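Local coordinates for protein putative histidinol-phosphate aminotransferase (Burkholderia pseudomallei, PDB 3P1T) that probably transfers the amino group of L-histidinol phosphate to 2-oxoglutarate, using pyridoxal 5'-phosphate, in the histidine biosynthesis pathway, at residues Y173-A181 against R247-R258; T95-Y103 against A304-H312. All blocks are in the same frame, centred on the assembly; numbering follows the deposited sequence.

Interaction 1. Residues Y173-A181 against R247-R258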
loop_
_atom_site.group_PDB
_atom_site.type_symbol
_atom_site.label_atom_id
_atom_site.label_comp_id
_atom_site.label_asym_id
_atom_site.label_seq_id
_atom_site.Cartn_x
_atom_site.Cartn_y
_atom_site.Cartn_z
ATOM N N TYR A 173 -12.948 -1.238 -16.300
ATOM C CA TYR A 173 -13.752 -0.310 -17.099
ATOM C C TYR A 173 -15.233 -0.723 -17.223
ATOM O O TYR A 173 -15.935 -0.122 -18.031
ATOM C CB TYR A 173 -13.123 -0.167 -18.511
ATOM C CG TYR A 173 -11.754 0.486 -18.453
ATOM C CD1 TYR A 173 -11.619 1.863 -18.272
ATOM C CD2 TYR A 173 -10.596 -0.284 -18.450
ATOM C CE1 TYR A 173 -10.365 2.454 -18.101
ATOM C CE2 TYR A 173 -9.335 0.302 -18.326
ATOM C CZ TYR A 173 -9.225 1.669 -18.145
ATOM O OH TYR A 173 -7.983 2.249 -18.036
ATOM N N VAL A 174 -15.723 -1.670 -16.402
ATOM C CA VAL A 174 -17.106 -2.176 -16.474
ATOM C C VAL A 174 -18.170 -1.052 -16.277
ATOM O O VAL A 174 -19.251 -1.163 -16.848
ATOM C CB VAL A 174 -17.359 -3.318 -15.454
ATOM C CG1 VAL A 174 -17.414 -2.795 -14.013
ATOM C CG2 VAL A 174 -18.626 -4.102 -15.791
ATOM N N ASP A 175 -17.880 0.011 -15.504
ATOM C CA ASP A 175 -18.881 1.055 -15.238
ATOM C C ASP A 175 -19.267 1.885 -16.517
ATOM O O ASP A 175 -20.316 2.540 -16.524
ATOM C CB ASP A 175 -18.408 1.988 -14.121
ATOM C CG ASP A 175 -18.783 1.531 -12.705
ATOM O OD1 ASP A 175 -19.414 0.440 -12.566
ATOM O OD2 ASP A 175 -18.511 2.291 -11.744
ATOM N N TYR A 176 -18.486 1.786 -17.595
ATOM C CA TYR A 176 -18.803 2.461 -18.848
ATOM C C TYR A 176 -19.347 1.460 -19.875
ATOM O O TYR A 176 -19.509 1.815 -21.053
ATOM C CB TYR A 176 -17.552 3.166 -19.395
ATOM C CG TYR A 176 -16.887 4.071 -18.380
ATOM C CD1 TYR A 176 -17.463 5.291 -18.019
ATOM C CD2 TYR A 176 -15.701 3.698 -17.759
ATOM C CE1 TYR A 176 -16.861 6.118 -17.069
ATOM C CE2 TYR A 176 -15.098 4.511 -16.806
ATOM C CZ TYR A 176 -15.673 5.723 -16.472
ATOM O OH TYR A 176 -15.044 6.517 -15.547
ATOM N N SER A 177 -19.611 0.205 -19.443
ATOM C CA SER A 177 -20.045 -0.844 -20.352
ATOM C C SER A 177 -21.587 -0.973 -20.443
ATOM O O SER A 177 -22.356 -0.180 -19.863
ATOM C CB SER A 177 -19.451 -2.183 -19.943
ATOM O OG SER A 177 -20.103 -2.696 -18.794
ATOM N N SER A 178 -22.010 -1.972 -21.240
ATOM C CA SER A 178 -23.396 -2.332 -21.528
ATOM C C SER A 178 -23.829 -3.524 -20.675
ATOM O O SER A 178 -24.978 -3.951 -20.768
ATOM C CB SER A 178 -23.543 -2.670 -23.013
ATOM O OG SER A 178 -22.939 -1.695 -23.845
ATOM N N PHE A 179 -22.913 -4.064 -19.850
ATOM C CA PHE A 179 -23.181 -5.250 -19.042
ATOM C C PHE A 179 -23.005 -4.959 -17.529
ATOM O O PHE A 179 -22.612 -5.843 -16.773
ATOM C CB PHE A 179 -22.285 -6.427 -19.498
ATOM C CG PHE A 179 -20.784 -6.209 -19.566
ATOM C CD1 PHE A 179 -19.969 -6.507 -18.477
ATOM C CD2 PHE A 179 -20.176 -5.805 -20.751
ATOM C CE1 PHE A 179 -18.583 -6.360 -18.556
ATOM C CE2 PHE A 179 -18.787 -5.650 -20.823
ATOM C CZ PHE A 179 -18.004 -5.927 -19.724
ATOM N N ARG A 180 -23.390 -3.755 -17.082
ATOM C CA ARG A 180 -23.333 -3.379 -15.669
ATOM C C ARG A 180 -24.330 -4.183 -14.830
ATOM O O ARG A 180 -24.048 -4.462 -13.663
ATOM C CB ARG A 180 -23.610 -1.888 -15.477
ATOM C CG ARG A 180 -22.512 -0.975 -15.995
ATOM C CD ARG A 180 -22.848 0.479 -15.706
ATOM N NE ARG A 180 -22.810 0.770 -14.272
ATOM C CZ ARG A 180 -23.374 1.825 -13.697
ATOM N NH1 ARG A 180 -24.067 2.691 -14.421
ATOM N NH2 ARG A 180 -23.274 2.007 -12.390
ATOM N N ALA A 181 -25.486 -4.556 -15.418
ATOM C CA ALA A 181 -26.551 -5.327 -14.749
ATOM C C ALA A 181 -26.063 -6.733 -14.315
ATOM O O ALA A 181 -26.463 -7.230 -13.261
ATOM C CB ALA A 181 -27.757 -5.462 -15.670
ATOM N N ARG A 247 -21.445 9.623 -9.320
ATOM C CA ARG A 247 -20.863 8.531 -10.084
ATOM C C ARG A 247 -21.744 8.215 -11.287
ATOM O O ARG A 247 -21.214 8.097 -12.392
ATOM C CB ARG A 247 -20.684 7.314 -9.178
ATOM C CG ARG A 247 -19.790 6.242 -9.749
ATOM C CD ARG A 247 -19.568 5.126 -8.753
ATOM N NE ARG A 247 -19.830 3.832 -9.374
ATOM C CZ ARG A 247 -20.843 3.035 -9.051
ATOM N NH1 ARG A 247 -21.650 3.353 -8.052
ATOM N NH2 ARG A 247 -21.016 1.881 -9.685
ATOM N N GLU A 248 -23.078 8.156 -11.101
ATOM C CA GLU A 248 -24.028 7.886 -12.198
ATOM C C GLU A 248 -24.082 9.035 -13.210
ATOM O O GLU A 248 -24.248 8.776 -14.407
ATOM C CB GLU A 248 -25.445 7.605 -11.681
ATOM C CG GLU A 248 -25.615 6.229 -11.046
ATOM C CD GLU A 248 -25.411 4.998 -11.915
ATOM O OE1 GLU A 248 -25.422 5.113 -13.163
ATOM O OE2 GLU A 248 -25.295 3.898 -11.334
ATOM N N ALA A 249 -23.920 10.285 -12.731
ATOM C CA ALA A 249 -23.901 11.478 -13.583
ATOM C C ALA A 249 -22.624 11.489 -14.454
ATOM O O ALA A 249 -22.684 11.846 -15.634
ATOM C CB ALA A 249 -23.989 12.737 -12.730
ATOM N N HIS A 250 -21.490 11.040 -13.882
ATOM C CA HIS A 250 -20.210 10.941 -14.579
ATOM C C HIS A 250 -20.284 9.849 -15.649
ATOM O O HIS A 250 -19.792 10.055 -16.756
ATOM C CB HIS A 250 -19.059 10.675 -13.578
ATOM C CG HIS A 250 -17.863 10.038 -14.192
ATOM N ND1 HIS A 250 -17.007 10.746 -15.006
ATOM C CD2 HIS A 250 -17.424 8.761 -14.108
ATOM C CE1 HIS A 250 -16.072 9.888 -15.388
ATOM N NE2 HIS A 250 -16.284 8.683 -14.879
ATOM N N ILE A 251 -20.895 8.697 -15.321
ATOM C CA ILE A 251 -21.034 7.568 -16.243
ATOM C C ILE A 251 -21.896 8.003 -17.437
ATOM O O ILE A 251 -21.467 7.825 -18.580
ATOM C CB ILE A 251 -21.621 6.332 -15.495
ATOM C CG1 ILE A 251 -20.533 5.717 -14.559
ATOM C CG2 ILE A 251 -22.176 5.281 -16.474
ATOM C CD1 ILE A 251 -21.023 4.663 -13.549
ATOM N N ALA A 252 -23.069 8.624 -17.163
ATOM C CA ALA A 252 -24.018 9.086 -18.175
ATOM C C ALA A 252 -23.365 10.074 -19.148
ATOM O O ALA A 252 -23.486 9.894 -20.367
ATOM C CB ALA A 252 -25.223 9.727 -17.505
ATOM N N LYS A 253 -22.646 11.081 -18.609
ATOM C CA LYS A 253 -21.937 12.117 -19.371
ATOM C C LYS A 253 -20.815 11.484 -20.202
ATOM O O LYS A 253 -20.660 11.848 -21.367
ATOM C CB LYS A 253 -21.385 13.187 -18.408
ATOM C CG LYS A 253 -20.650 14.375 -19.027
ATOM C CD LYS A 253 -20.237 15.338 -17.909
ATOM C CE LYS A 253 -19.382 16.485 -18.375
ATOM N NZ LYS A 253 -19.067 17.423 -17.260
ATOM N N THR A 254 -20.072 10.519 -19.629
ATOM C CA THR A 254 -18.992 9.845 -20.337
ATOM C C THR A 254 -19.562 9.050 -21.541
ATOM O O THR A 254 -18.987 9.160 -22.625
ATOM C CB THR A 254 -18.192 8.958 -19.393
ATOM O OG1 THR A 254 -17.605 9.789 -18.388
ATOM C CG2 THR A 254 -17.094 8.206 -20.105
ATOM N N LEU A 255 -20.691 8.301 -21.370
ATOM C CA LEU A 255 -21.309 7.521 -22.458
ATOM C C LEU A 255 -21.762 8.427 -23.625
ATOM O O LEU A 255 -21.648 8.042 -24.801
ATOM C CB LEU A 255 -22.525 6.682 -21.977
ATOM C CG LEU A 255 -22.380 5.653 -20.826
ATOM C CD1 LEU A 255 -23.602 4.752 -20.751
ATOM C CD2 LEU A 255 -21.164 4.792 -20.967
ATOM N N ALA A 256 -22.290 9.615 -23.290
ATOM C CA ALA A 256 -22.795 10.607 -24.251
ATOM C C ALA A 256 -21.644 11.312 -24.980
ATOM O O ALA A 256 -21.734 11.511 -26.194
ATOM C CB ALA A 256 -23.669 11.633 -23.543
ATOM N N GLN A 257 -20.569 11.685 -24.243
ATOM C CA GLN A 257 -19.393 12.342 -24.816
ATOM C C GLN A 257 -18.576 11.341 -25.660
ATOM O O GLN A 257 -18.047 11.744 -26.703
ATOM C CB GLN A 257 -18.526 12.985 -23.734
ATOM C CG GLN A 257 -19.100 14.265 -23.145
ATOM C CD GLN A 257 -19.165 15.393 -24.149
ATOM O OE1 GLN A 257 -18.151 15.826 -24.715
ATOM N NE2 GLN A 257 -20.370 15.897 -24.383
ATOM N N ARG A 258 -18.543 10.041 -25.268
ATOM C CA ARG A 258 -17.886 8.971 -26.046
ATOM C C ARG A 258 -18.586 8.826 -27.420
ATOM O O ARG A 258 -17.925 8.711 -28.455
ATOM C CB ARG A 258 -17.900 7.643 -25.273
ATOM C CG ARG A 258 -17.083 6.516 -25.908
ATOM C CD ARG A 258 -17.151 5.235 -25.082
ATOM N NE ARG A 258 -18.502 4.661 -25.020
ATOM C CZ ARG A 258 -18.911 3.770 -24.117
ATOM N NH1 ARG A 258 -18.092 3.356 -23.164
ATOM N NH2 ARG A 258 -20.154 3.315 -24.143
HETATM O O HOH W 1 -21.457 1.184 -22.974
#

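Interaction 2. Residues T95-Y103 against A304-H312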
loop_
_atom_site.group_PDB
_atom_site.type_symbol
_atom_site.label_atom_id
_atom_site.label_comp_id
_atom_site.label_asym_id
_atom_site.label_seq_id
_atom_site.Cartn_x
_atom_site.Cartn_y
_atom_site.Cartn_z
ATOM N N THR A 95 -2.246 -14.004 -20.936
ATOM C CA THR A 95 -2.771 -12.642 -21.060
ATOM C C THR A 95 -2.917 -12.292 -22.540
ATOM O O THR A 95 -2.376 -12.999 -23.402
ATOM C CB THR A 95 -1.847 -11.637 -20.329
ATOM O OG1 THR A 95 -0.568 -11.596 -20.977
ATOM C CG2 THR A 95 -1.689 -11.945 -18.840
ATOM N N ALA A 96 -3.640 -11.194 -22.836
ATOM C CA ALA A 96 -3.804 -10.697 -24.208
ATOM C C ALA A 96 -2.667 -9.774 -24.584
ATOM O O ALA A 96 -2.161 -9.037 -23.742
ATOM C CB ALA A 96 -5.119 -9.969 -24.345
ATOM N N TRP A 97 -2.234 -9.834 -25.829
ATOM C CA TRP A 97 -1.234 -8.919 -26.352
ATOM C C TRP A 97 -1.454 -8.746 -27.856
ATOM O O TRP A 97 -1.350 -9.729 -28.593
ATOM C CB TRP A 97 0.202 -9.333 -26.047
ATOM C CG TRP A 97 1.181 -8.230 -26.340
ATOM C CD1 TRP A 97 1.939 -8.089 -27.465
ATOM C CD2 TRP A 97 1.415 -7.058 -25.546
ATOM N NE1 TRP A 97 2.672 -6.932 -27.397
ATOM C CE2 TRP A 97 2.377 -6.280 -26.227
ATOM C CE3 TRP A 97 0.922 -6.597 -24.308
ATOM C CZ2 TRP A 97 2.874 -5.075 -25.706
ATOM C CZ3 TRP A 97 1.396 -5.390 -23.806
ATOM C CH2 TRP A 97 2.372 -4.653 -24.493
ATOM N N PRO A 98 -1.815 -7.532 -28.334
ATOM C CA PRO A 98 -1.966 -6.262 -27.602
ATOM C C PRO A 98 -3.031 -6.319 -26.522
ATOM O O PRO A 98 -4.024 -7.031 -26.672
ATOM C CB PRO A 98 -2.384 -5.273 -28.701
ATOM C CG PRO A 98 -1.808 -5.837 -29.941
ATOM C CD PRO A 98 -2.004 -7.320 -29.779
ATOM N N GLY A 99 -2.792 -5.571 -25.447
ATOM C CA GLY A 99 -3.666 -5.472 -24.291
ATOM C C GLY A 99 -2.961 -4.714 -23.188
ATOM O O GLY A 99 -1.861 -4.206 -23.407
ATOM N N PHE A 100 -3.576 -4.631 -21.995
ATOM C CA PHE A 100 -3.021 -3.932 -20.843
ATOM C C PHE A 100 -1.621 -4.474 -20.503
ATOM O O PHE A 100 -1.413 -5.679 -20.447
ATOM C CB PHE A 100 -3.972 -4.057 -19.652
ATOM C CG PHE A 100 -3.462 -3.418 -18.385
ATOM C CD1 PHE A 100 -3.230 -2.048 -18.323
ATOM C CD2 PHE A 100 -3.235 -4.184 -17.244
ATOM C CE1 PHE A 100 -2.742 -1.460 -17.154
ATOM C CE2 PHE A 100 -2.774 -3.589 -16.065
ATOM C CZ PHE A 100 -2.519 -2.235 -16.033
ATOM N N ASP A 101 -0.661 -3.572 -20.337
ATOM C CA ASP A 101 0.756 -3.895 -20.173
ATOM C C ASP A 101 1.172 -4.178 -18.717
ATOM O O ASP A 101 2.308 -4.624 -18.494
ATOM C CB ASP A 101 1.621 -2.725 -20.713
ATOM C CG ASP A 101 1.434 -1.345 -20.057
ATOM O OD1 ASP A 101 0.315 -1.066 -19.542
ATOM O OD2 ASP A 101 2.393 -0.530 -20.102
ATOM N N GLY A 102 0.284 -3.922 -17.757
ATOM C CA GLY A 102 0.563 -4.137 -16.344
ATOM C C GLY A 102 0.867 -5.569 -15.956
ATOM O O GLY A 102 1.730 -5.811 -15.101
ATOM N N TYR A 103 0.165 -6.530 -16.581
ATOM C CA TYR A 103 0.355 -7.961 -16.308
ATOM C C TYR A 103 1.759 -8.361 -16.734
ATOM O O TYR A 103 2.456 -9.004 -15.951
ATOM C CB TYR A 103 -0.715 -8.831 -16.990
ATOM C CG TYR A 103 -2.127 -8.288 -16.885
ATOM C CD1 TYR A 103 -2.673 -7.934 -15.653
ATOM C CD2 TYR A 103 -2.942 -8.196 -18.007
ATOM C CE1 TYR A 103 -3.959 -7.413 -15.556
ATOM C CE2 TYR A 103 -4.250 -7.730 -17.913
ATOM C CZ TYR A 103 -4.744 -7.325 -16.688
ATOM O OH TYR A 103 -6.011 -6.833 -16.621
ATOM N N ALA A 304 -0.806 4.169 -28.100
ATOM C CA ALA A 304 -1.206 2.781 -27.861
ATOM C C ALA A 304 -0.064 1.772 -28.191
ATOM O O ALA A 304 -0.251 0.564 -28.001
ATOM C CB ALA A 304 -2.457 2.451 -28.662
ATOM N N GLY A 305 1.103 2.282 -28.610
ATOM C CA GLY A 305 2.309 1.496 -28.862
ATOM C C GLY A 305 2.785 0.827 -27.577
ATOM O O GLY A 305 3.377 -0.254 -27.606
ATOM N N GLN A 306 2.450 1.448 -26.426
ATOM C CA GLN A 306 2.724 0.990 -25.068
ATOM C C GLN A 306 2.095 -0.369 -24.814
ATOM O O GLN A 306 2.600 -1.137 -23.995
ATOM C CB GLN A 306 2.143 2.023 -24.081
ATOM C CG GLN A 306 2.544 1.809 -22.630
ATOM C CD GLN A 306 1.965 2.841 -21.697
ATOM O OE1 GLN A 306 1.879 4.044 -21.998
ATOM N NE2 GLN A 306 1.644 2.404 -20.501
ATOM N N PHE A 307 0.962 -0.644 -25.495
ATOM C CA PHE A 307 0.172 -1.864 -25.346
ATOM C C PHE A 307 0.334 -2.815 -26.554
ATOM O O PHE A 307 -0.342 -3.833 -26.604
ATOM C CB PHE A 307 -1.306 -1.499 -25.159
ATOM C CG PHE A 307 -1.516 -0.426 -24.124
ATOM C CD1 PHE A 307 -1.474 -0.728 -22.769
ATOM C CD2 PHE A 307 -1.736 0.893 -24.501
ATOM C CE1 PHE A 307 -1.639 0.276 -21.806
ATOM C CE2 PHE A 307 -1.908 1.894 -23.540
ATOM C CZ PHE A 307 -1.859 1.578 -22.198
ATOM N N GLY A 308 1.255 -2.507 -27.463
ATOM C CA GLY A 308 1.541 -3.334 -28.632
ATOM C C GLY A 308 0.774 -2.935 -29.873
ATOM O O GLY A 308 0.895 -3.586 -30.925
ATOM N N LEU A 309 -0.041 -1.865 -29.751
ATOM C CA LEU A 309 -0.830 -1.337 -30.856
ATOM C C LEU A 309 -0.204 -0.054 -31.373
ATOM O O LEU A 309 -0.769 1.031 -31.207
ATOM C CB LEU A 309 -2.280 -1.109 -30.448
ATOM C CG LEU A 309 -3.197 -2.279 -30.601
ATOM C CD1 LEU A 309 -4.455 -2.069 -29.800
ATOM C CD2 LEU A 309 -3.525 -2.539 -32.055
ATOM N N HIS A 310 0.964 -0.185 -32.023
ATOM C CA HIS A 310 1.681 0.937 -32.618
ATOM C C HIS A 310 0.839 1.550 -33.707
ATOM O O HIS A 310 0.009 0.855 -34.315
ATOM C CB HIS A 310 3.030 0.484 -33.173
ATOM C CG HIS A 310 3.872 -0.155 -32.133
ATOM N ND1 HIS A 310 3.797 -1.522 -31.882
ATOM C CD2 HIS A 310 4.725 0.409 -31.247
ATOM C CE1 HIS A 310 4.608 -1.740 -30.858
ATOM N NE2 HIS A 310 5.199 -0.614 -30.451
ATOM N N HIS A 311 1.031 2.854 -33.941
ATOM C CA HIS A 311 0.320 3.610 -34.964
ATOM C C HIS A 311 -1.205 3.593 -34.678
ATOM O O HIS A 311 -2.046 3.471 -35.578
ATOM C CB HIS A 311 0.657 3.112 -36.383
ATOM C CG HIS A 311 2.100 3.322 -36.709
ATOM N ND1 HIS A 311 2.587 4.543 -37.180
ATOM C CD2 HIS A 311 3.143 2.490 -36.503
ATOM C CE1 HIS A 311 3.904 4.391 -37.273
ATOM N NE2 HIS A 311 4.282 3.168 -36.897
ATOM N N HIS A 312 -1.518 3.777 -33.388
ATOM C CA HIS A 312 -2.835 3.929 -32.778
ATOM C C HIS A 312 -2.719 4.890 -31.617
ATOM O O HIS A 312 -1.654 4.959 -30.993
ATOM C CB HIS A 312 -3.414 2.586 -32.301
ATOM C CG HIS A 312 -3.967 1.698 -33.366
ATOM N ND1 HIS A 312 -3.163 0.808 -34.046
ATOM C CD2 HIS A 312 -5.250 1.524 -33.767
ATOM C CE1 HIS A 312 -3.969 0.160 -34.873
ATOM N NE2 HIS A 312 -5.235 0.556 -34.739
#

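Interaction 1. Residues Y173-A181 against R247-R258
The short 3-10 turn at 174-176 lies against the side of helix 244-267, and the backbones come nearest where the CA atoms of Tyr-176 and Ile-251 stand 6.2 Å apart. Tyr-176 carries the middle of the contact. With CG beside its own backbone N (chi1 -52°), its ring slants across the side of the helix, and its OH meets His-250 NE2 at 2.6 Å in a hydrogen bond lying in the plane of both rings, although the rings themselves are turned 80° apart. Thr-254 packs CG2 against Tyr-176 CD1, its hydroxyl bonding back to His-250 O. The carbonyl of Tyr-176 is held as well: Arg-258 NH1 donates to Tyr-176 O at 3.0 Å, somewhat tilted from the carbonyl plane, and a water bridges the same oxygen to Arg-258 NH2. Arg-258 NH1 also bonds Ala-277 O.

At the other end a salt-bridge network forms. Arg-247 grips Asp-175 side-on, NE at 3.1 Å and NH2 at 3.3 Å from the single oxygen OD2, which also bonds Ser-199 OG; Arg-247 NH1 in turn pairs with Asp-244. Arg-180 meets Glu-248 end-on, NH1 to OE1 at 3.0 Å, almost straight at 177°, and NH2 to OE2. Ile-251 CD1 lies over one face of the Arg-180 guanidinium, offset toward its rim, 3.7 Å from Arg-180 CZ, and its CG2 lies beside Asp-175 O. Arg-180 NH2 and Arg-247 NH2 come close, their like charges probably offset by the carboxylates of Asp-175 and Glu-248. The loop after strand 166-170 of the seven-stranded sheet is thereby joined to the long helix leading toward the small C-terminal domain, which fits the fold-type I aminotransferase architecture.

Interaction 2. Residues T95-Y103 against A304-H312
Two loops meet here, one leaving strand 92-96 of the large mixed sheet and the other joining strands 299-303 and 312-316 of the smaller sheet, and Trp-97 and Pro-98 touch Phe-307 and Gly-308 across the join. The indole of Trp-97 lies flat against the peptide after Phe-307: its CH2 is 3.4 Å from Phe-307 C, and the carbonyl oxygen sits over one ring face, offset toward the rim. That oxygen, Phe-307 O, accepts from Gly-99 N at 3.2 Å and also receives a CA-H...O contact from Pro-98. A cis peptide precedes Pro-98, whose CB rests 3.6 Å from Leu-309 CG.

The contact joins a loop of the large sheet to a connection of the smaller one, as the two-domain aminotransferase fold brings them together, and the 3-10 turn 304-307 carries the Phe-307 side chain to the loop residues Gly-99 to Asp-101. There Phe-307 CB lies 3.3 Å from Gly-99 O, and its CE1 is as close to Asp-101 OD1, the carboxylate and ring planes being 75° apart. Asp-101 holds CG between its backbone N and carbonyl carbon (chi1 60°), which turns the carboxylate toward the 3-10 turn. Its OD2 accepts from Gln-306 NE2 at 3.1 Å, on the syn side but 31° out of the carboxylate plane. The amide's other end, Gln-306 OE1, bonds Lys-302 NZ. A tartrate molecule, probably from the crystallisation liquor, lies beside Phe-307.

How the interactions relate
Both contacts fasten a loop of the large seven-stranded sheet to a later part of the chain, and both are partly buried. Interaction 1 is nested in sequence within the loop closed by interaction 2; their centres are 23 Å apart and their nearest atoms about 6 Å, without touching. The partners differ: a long helix in 173-181 with 247-258, and a connection within the smaller sheet in 95-103 with 304-312. So does the chemistry. Interaction 1 sets a buried tyrosine-histidine pair beside a network of ion pairs, whereas interaction 2 relies on an aromatic ring over a peptide, one backbone bond and a single carboxylate-amide bond near its surface side.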